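Local coordinates for protein hydroxynitrile lyase (Passiflora edulis, PDB 5Y02) that probably catalyses the reversible cleavage of cyanohydrins such as (R)-mandelonitrile, which is bound here, into an aldehyde and hydrogen cyanide, at residues 9-14 / 89-94; 26-31 / 42-47. One frame throughout, in Å; residues are numbered along the deposited sequence.

Contact 1: residues 9-14 / 89-94; sequences HIVFNR and KEFFPA. With MXN ((2R)-hydroxy(phenyl)ethanenitrile), chain M.
Phe91, near the end of helix 82-91, reaches strand 7-15 with the far rim of its ring. CG anti to the backbone N (chi1 -174°) turns the ring toward strand 7-15, where CZ lies 4.2 Å from Val11 CG1, the methyl meeting the ring at its edge. Asn13 approaches from the same strand, its ND2 4.0 Å from Phe91 CE1 and its amide plane 29° from the ring; its OD1 is hydrogen-bonded to the hydroxyl of Tyr65. Phe91 CD2 lies 4.0 Å from C2 of the bound (R)-mandelonitrile (MXN), an approach neither flat over the ring nor at its edge. In this Dabb-type α+β fold the ligand sits between helix and sheet. Phe92 brings its ring to the phenyl group, CZ 3.5 Å from MXN C2, and also makes a cation-pi contact with Arg57 of the second subunit. From the strand, His9 grips the hydroxyl through a hydrogen bond of 2.6 Å between NE2 and MXN O10 (154°), with O10 near the imidazole plane; ND1, bonded to Asn102 OD1, helps to fix the rotation of the ring. Farther along, Ala94 rests on Ile27 and Leu19, and its carbonyl oxygen comes within 4.2 Å of Arg14 O.

Contact 2: residues 26-31 / 42-47; sequences QIIADY and KEWKWG. With MXN ((2R)-hydroxy(phenyl)ethanenitrile), chain M.
Ile28 and Tyr31, one helical turn apart on helix 21-37, fit against the indoles of Trp46 and Trp44 on strand 44-48, which runs nearly antiparallel to the helix at an axis distance of 10.4 Å. The main bump is the branch methyl CG2 of Ile28. It settles over the centre of the six-membered ring of Trp46 as a CH-pi contact, 3.9 Å from the centroid, and CD1 reaches farther along the same indole to CZ3. A first torsion of 71° turns the Trp46 indole so that one face meets Ile28 CG2, the two side chains crossing at about a right angle. The neighbouring indole walls the hollow: Trp44 CH2 is 4.1 Å from Ile28 CG2 and 3.6 Å from Ile28 O, and Trp46 CB lies over one face of Trp44. At the other end of that indole, the five-membered ring turns its edge to the face of Tyr31 in an edge-to-face pair, planes at 57°. Trp44 NE1 stands 3.4 Å above the plane of the Tyr31 ring, over its centre. Phe87 and Phe91 of helix 82-91 and Tyr65 also meet the phenol, so aromatic neighbours hold it in place. Its hydroxyl makes a very short hydrogen bond, 2.4 Å from Tyr31 OH to MXN O10. Such helix-on-sheet packing is typical of the stress-responsive A/B barrel domain, and here its Tyr31 end forms part of the mandelonitrile pocket.

In the fold
The centres of contacts 1 and 2 lie about 11 Å apart, and each has one segment in the same four-stranded antiparallel sheet, ordered 44-48, 63-69, 7-15, 95-104. Both segments of contact 2 fall between those of contact 1 in sequence, strand 7-15 leading into helix 21-37. Ala94, just after helix 82-91, packs on Ile27 of helix 21-37, and Glu90 OE2 of helix 82-91 comes within 2.5 Å of Asp30 OD2, which would be consistent with one of the two carboxylates being protonated. Val11 CG2 lies 3.5 Å from Tyr31 OH, where the contacts adjoin, so that one residue from each can hold the same ligand oxygen. Both also reach the second subunit, consistent with the dimeric α/β barrel of this family.

Contact 1: residues 9-14 / 89-94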
# COMPACT_ATOMS: atom_id res chain seq x y z
N HIS A 9 -0.14 -0.41 -7.93
CA HIS A 9 0.53 0.87 -7.73
C HIS A 9 -0.05 1.42 -6.43
O HIS A 9 -1.22 1.81 -6.37
CB HIS A 9 0.23 1.77 -8.94
CG HIS A 9 0.72 3.18 -8.81
ND1 HIS A 9 2.05 3.52 -8.90
CD2 HIS A 9 0.04 4.35 -8.72
CE1 HIS A 9 2.17 4.83 -8.82
NE2 HIS A 9 0.97 5.36 -8.70
N ILE A 10 0.79 1.44 -5.40
CA ILE A 10 0.36 1.86 -4.07
C ILE A 10 1.19 3.04 -3.61
O ILE A 10 2.40 2.95 -3.58
CB ILE A 10 0.49 0.76 -2.99
CG1 ILE A 10 -0.08 -0.57 -3.47
CG2 ILE A 10 -0.20 1.23 -1.71
CD1 ILE A 10 -1.54 -0.60 -3.77
N VAL A 11 0.50 4.09 -3.19
CA VAL A 11 1.06 5.36 -2.78
C VAL A 11 0.64 5.59 -1.33
O VAL A 11 -0.55 5.48 -1.00
CB VAL A 11 0.53 6.50 -3.65
CG1 VAL A 11 1.08 7.86 -3.19
CG2 VAL A 11 0.87 6.23 -5.11
N PHE A 12 1.61 5.90 -0.48
CA PHE A 12 1.32 6.46 0.85
C PHE A 12 1.86 7.90 0.85
O PHE A 12 2.97 8.12 0.39
CB PHE A 12 2.06 5.74 1.99
CG PHE A 12 1.69 4.30 2.21
CD1 PHE A 12 0.53 3.73 1.73
CD2 PHE A 12 2.53 3.53 3.01
CE1 PHE A 12 0.22 2.41 2.01
CE2 PHE A 12 2.21 2.21 3.30
CZ PHE A 12 1.06 1.65 2.79
N ASN A 13 1.11 8.86 1.38
CA ASN A 13 1.62 10.21 1.54
C ASN A 13 1.16 10.88 2.83
O ASN A 13 0.35 10.35 3.59
CB ASN A 13 1.34 11.09 0.30
CG ASN A 13 0.01 11.80 0.35
OD1 ASN A 13 -0.98 11.24 0.78
ND2 ASN A 13 -0.03 13.06 -0.12
N ARG A 14 1.75 12.05 3.04
CA ARG A 14 1.40 12.98 4.06
C ARG A 14 1.44 14.33 3.36
O ARG A 14 2.39 14.60 2.62
CB ARG A 14 2.44 12.96 5.19
CG ARG A 14 2.06 13.81 6.39
CD ARG A 14 3.28 14.03 7.30
NE ARG A 14 2.89 14.91 8.39
CZ ARG A 14 2.23 14.53 9.49
NH1 ARG A 14 1.89 13.25 9.70
NH2 ARG A 14 1.90 15.45 10.40
N LYS A 89 2.25 17.99 -11.17
CA LYS A 89 2.60 19.38 -10.80
C LYS A 89 1.89 19.85 -9.53
O LYS A 89 2.43 20.68 -8.80
CB LYS A 89 2.28 20.34 -11.94
CG LYS A 89 3.17 20.16 -13.15
CD LYS A 89 2.74 21.07 -14.29
CE LYS A 89 3.57 20.78 -15.51
NZ LYS A 89 3.38 21.81 -16.57
N GLU A 90 0.69 19.34 -9.28
CA GLU A 90 0.03 19.66 -8.03
C GLU A 90 0.26 18.62 -6.95
O GLU A 90 0.38 18.98 -5.80
CB GLU A 90 -1.45 19.99 -8.23
CG GLU A 90 -2.39 18.86 -8.52
CD GLU A 90 -3.86 19.23 -8.26
OE1 GLU A 90 -4.21 20.42 -8.07
OE2 GLU A 90 -4.67 18.32 -8.21
N PHE A 91 0.37 17.34 -7.32
CA PHE A 91 0.45 16.29 -6.31
C PHE A 91 1.78 16.23 -5.56
O PHE A 91 1.79 16.26 -4.34
CB PHE A 91 0.13 14.93 -6.92
CG PHE A 91 0.06 13.83 -5.91
CD1 PHE A 91 -0.95 13.82 -4.96
CD2 PHE A 91 1.02 12.82 -5.90
CE1 PHE A 91 -1.02 12.81 -4.01
CE2 PHE A 91 0.95 11.81 -4.96
CZ PHE A 91 -0.06 11.80 -4.02
N PHE A 92 2.90 16.12 -6.28
CA PHE A 92 4.20 15.93 -5.62
C PHE A 92 4.60 17.10 -4.73
O PHE A 92 5.06 16.88 -3.61
CB PHE A 92 5.30 15.54 -6.63
CG PHE A 92 5.07 14.19 -7.27
CD1 PHE A 92 4.93 13.05 -6.48
CD2 PHE A 92 4.99 14.05 -8.65
CE1 PHE A 92 4.69 11.81 -7.05
CE2 PHE A 92 4.78 12.81 -9.23
CZ PHE A 92 4.62 11.68 -8.43
N PRO A 93 4.39 18.36 -5.20
CA PRO A 93 4.70 19.50 -4.31
C PRO A 93 3.80 19.61 -3.07
O PRO A 93 4.21 20.21 -2.06
CB PRO A 93 4.56 20.72 -5.24
CG PRO A 93 4.80 20.15 -6.61
CD PRO A 93 4.08 18.82 -6.56
N ALA A 94 2.61 19.00 -3.13
CA ALA A 94 1.69 18.96 -1.98
C ALA A 94 2.08 17.93 -0.91
O ALA A 94 1.51 17.95 0.19
CB ALA A 94 0.27 18.73 -2.44
C1 MXN M . 0.61 9.72 -9.46
C2 MXN M . 1.35 10.89 -9.37
C3 MXN M . 1.43 11.76 -10.46
C4 MXN M . 0.76 11.46 -11.63
C5 MXN M . 0.03 10.28 -11.73
C6 MXN M . -0.05 9.41 -10.65
C7 MXN M . 0.60 8.81 -8.28
C8 MXN M . 2.01 8.40 -8.07
N9 MXN M . 3.12 8.08 -7.92
O10 MXN M . -0.21 7.64 -8.54

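Contact 2: residues 26-31 / 42-47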
# COMPACT_ATOMS: atom_id res chain seq x y z
N GLN A 26 -9.55 18.57 -2.98
CA GLN A 26 -9.48 18.79 -4.42
C GLN A 26 -8.38 17.94 -5.09
O GLN A 26 -8.60 17.36 -6.16
CB GLN A 26 -9.26 20.29 -4.72
CG GLN A 26 -9.35 20.65 -6.20
CD GLN A 26 -10.70 20.31 -6.78
OE1 GLN A 26 -11.71 20.86 -6.37
NE2 GLN A 26 -10.73 19.36 -7.71
N ILE A 27 -7.22 17.86 -4.44
CA ILE A 27 -6.10 17.11 -4.98
C ILE A 27 -6.50 15.63 -5.12
O ILE A 27 -6.22 14.99 -6.14
CB ILE A 27 -4.83 17.28 -4.11
CG1 ILE A 27 -4.25 18.68 -4.30
CG2 ILE A 27 -3.77 16.25 -4.50
CD1 ILE A 27 -3.25 19.04 -3.22
N ILE A 28 -7.17 15.11 -4.10
CA ILE A 28 -7.61 13.73 -4.08
C ILE A 28 -8.68 13.49 -5.15
O ILE A 28 -8.66 12.45 -5.82
CB ILE A 28 -8.07 13.31 -2.67
CG1 ILE A 28 -6.85 13.30 -1.73
CG2 ILE A 28 -8.71 11.93 -2.70
CD1 ILE A 28 -7.20 13.27 -0.25
N ALA A 29 -9.59 14.44 -5.31
CA ALA A 29 -10.60 14.34 -6.38
C ALA A 29 -9.95 14.35 -7.77
O ALA A 29 -10.36 13.58 -8.64
CB ALA A 29 -11.63 15.45 -6.27
N ASP A 30 -8.94 15.20 -7.96
CA ASP A 30 -8.19 15.28 -9.22
C ASP A 30 -7.49 13.95 -9.51
O ASP A 30 -7.43 13.51 -10.64
CB ASP A 30 -7.14 16.41 -9.18
CG ASP A 30 -7.76 17.82 -9.17
OD1 ASP A 30 -8.98 17.97 -9.34
OD2 ASP A 30 -7.00 18.80 -8.97
N TYR A 31 -6.95 13.33 -8.46
CA TYR A 31 -6.28 12.05 -8.59
C TYR A 31 -7.26 10.97 -9.08
O TYR A 31 -7.00 10.32 -10.08
CB TYR A 31 -5.69 11.64 -7.24
CG TYR A 31 -4.69 10.52 -7.21
CD1 TYR A 31 -4.36 9.75 -8.33
CD2 TYR A 31 -4.09 10.19 -6.00
CE1 TYR A 31 -3.45 8.71 -8.24
CE2 TYR A 31 -3.19 9.15 -5.91
CZ TYR A 31 -2.87 8.42 -7.02
OH TYR A 31 -1.95 7.40 -6.91
N LYS A 42 -6.84 1.60 -13.29
CA LYS A 42 -8.07 0.94 -12.86
C LYS A 42 -8.15 0.71 -11.36
O LYS A 42 -7.13 0.72 -10.65
CB LYS A 42 -8.22 -0.43 -13.52
CG LYS A 42 -8.14 -0.45 -15.02
CD LYS A 42 -9.25 0.33 -15.70
CE LYS A 42 -9.47 -0.15 -17.14
NZ LYS A 42 -8.23 -0.52 -17.88
N GLU A 43 -9.39 0.50 -10.91
CA GLU A 43 -9.69 0.10 -9.54
C GLU A 43 -9.08 1.05 -8.50
O GLU A 43 -8.62 0.63 -7.44
CB GLU A 43 -9.24 -1.36 -9.32
CG GLU A 43 -9.86 -2.37 -10.29
CD GLU A 43 -11.38 -2.54 -10.14
OE1 GLU A 43 -11.95 -2.13 -9.10
OE2 GLU A 43 -12.02 -3.10 -11.06
N TRP A 44 -9.11 2.34 -8.79
CA TRP A 44 -8.54 3.32 -7.87
C TRP A 44 -9.39 3.39 -6.61
O TRP A 44 -10.64 3.43 -6.67
CB TRP A 44 -8.36 4.68 -8.55
CG TRP A 44 -7.76 5.77 -7.70
CD1 TRP A 44 -6.43 6.02 -7.50
CD2 TRP A 44 -8.48 6.75 -6.95
NE1 TRP A 44 -6.28 7.12 -6.66
CE2 TRP A 44 -7.52 7.59 -6.32
CE3 TRP A 44 -9.84 7.02 -6.76
CZ2 TRP A 44 -7.88 8.67 -5.54
CZ3 TRP A 44 -10.19 8.09 -5.97
CH2 TRP A 44 -9.22 8.90 -5.36
N LYS A 45 -8.72 3.33 -5.45
CA LYS A 45 -9.37 3.46 -4.15
C LYS A 45 -8.37 4.18 -3.25
O LYS A 45 -7.16 4.21 -3.54
CB LYS A 45 -9.74 2.10 -3.53
CG LYS A 45 -10.54 1.17 -4.45
CD LYS A 45 -10.70 -0.24 -3.88
CE LYS A 45 -10.97 -1.28 -4.97
NZ LYS A 45 -12.03 -0.91 -5.94
N TRP A 46 -8.87 4.76 -2.19
CA TRP A 46 -8.00 5.49 -1.25
C TRP A 46 -8.63 5.49 0.12
O TRP A 46 -9.82 5.15 0.28
CB TRP A 46 -7.77 6.92 -1.74
CG TRP A 46 -8.99 7.78 -1.63
CD1 TRP A 46 -10.05 7.80 -2.48
CD2 TRP A 46 -9.28 8.73 -0.59
NE1 TRP A 46 -10.99 8.68 -2.03
CE2 TRP A 46 -10.55 9.28 -0.88
CE3 TRP A 46 -8.61 9.18 0.55
CZ2 TRP A 46 -11.16 10.23 -0.06
CZ3 TRP A 46 -9.21 10.15 1.37
CH2 TRP A 46 -10.49 10.65 1.06
N GLY A 47 -7.85 5.90 1.11
CA GLY A 47 -8.40 6.18 2.41
C GLY A 47 -7.40 6.79 3.36
O GLY A 47 -6.23 6.99 3.00
C1 MXN M . 0.61 9.72 -9.46
C2 MXN M . 1.35 10.89 -9.37
C3 MXN M . 1.43 11.76 -10.46
C4 MXN M . 0.76 11.46 -11.63
C5 MXN M . 0.03 10.28 -11.73
C6 MXN M . -0.05 9.41 -10.65
C7 MXN M . 0.60 8.81 -8.28
C8 MXN M . 2.01 8.40 -8.07
N9 MXN M . 3.12 8.08 -7.92
O10 MXN M . -0.21 7.64 -8.54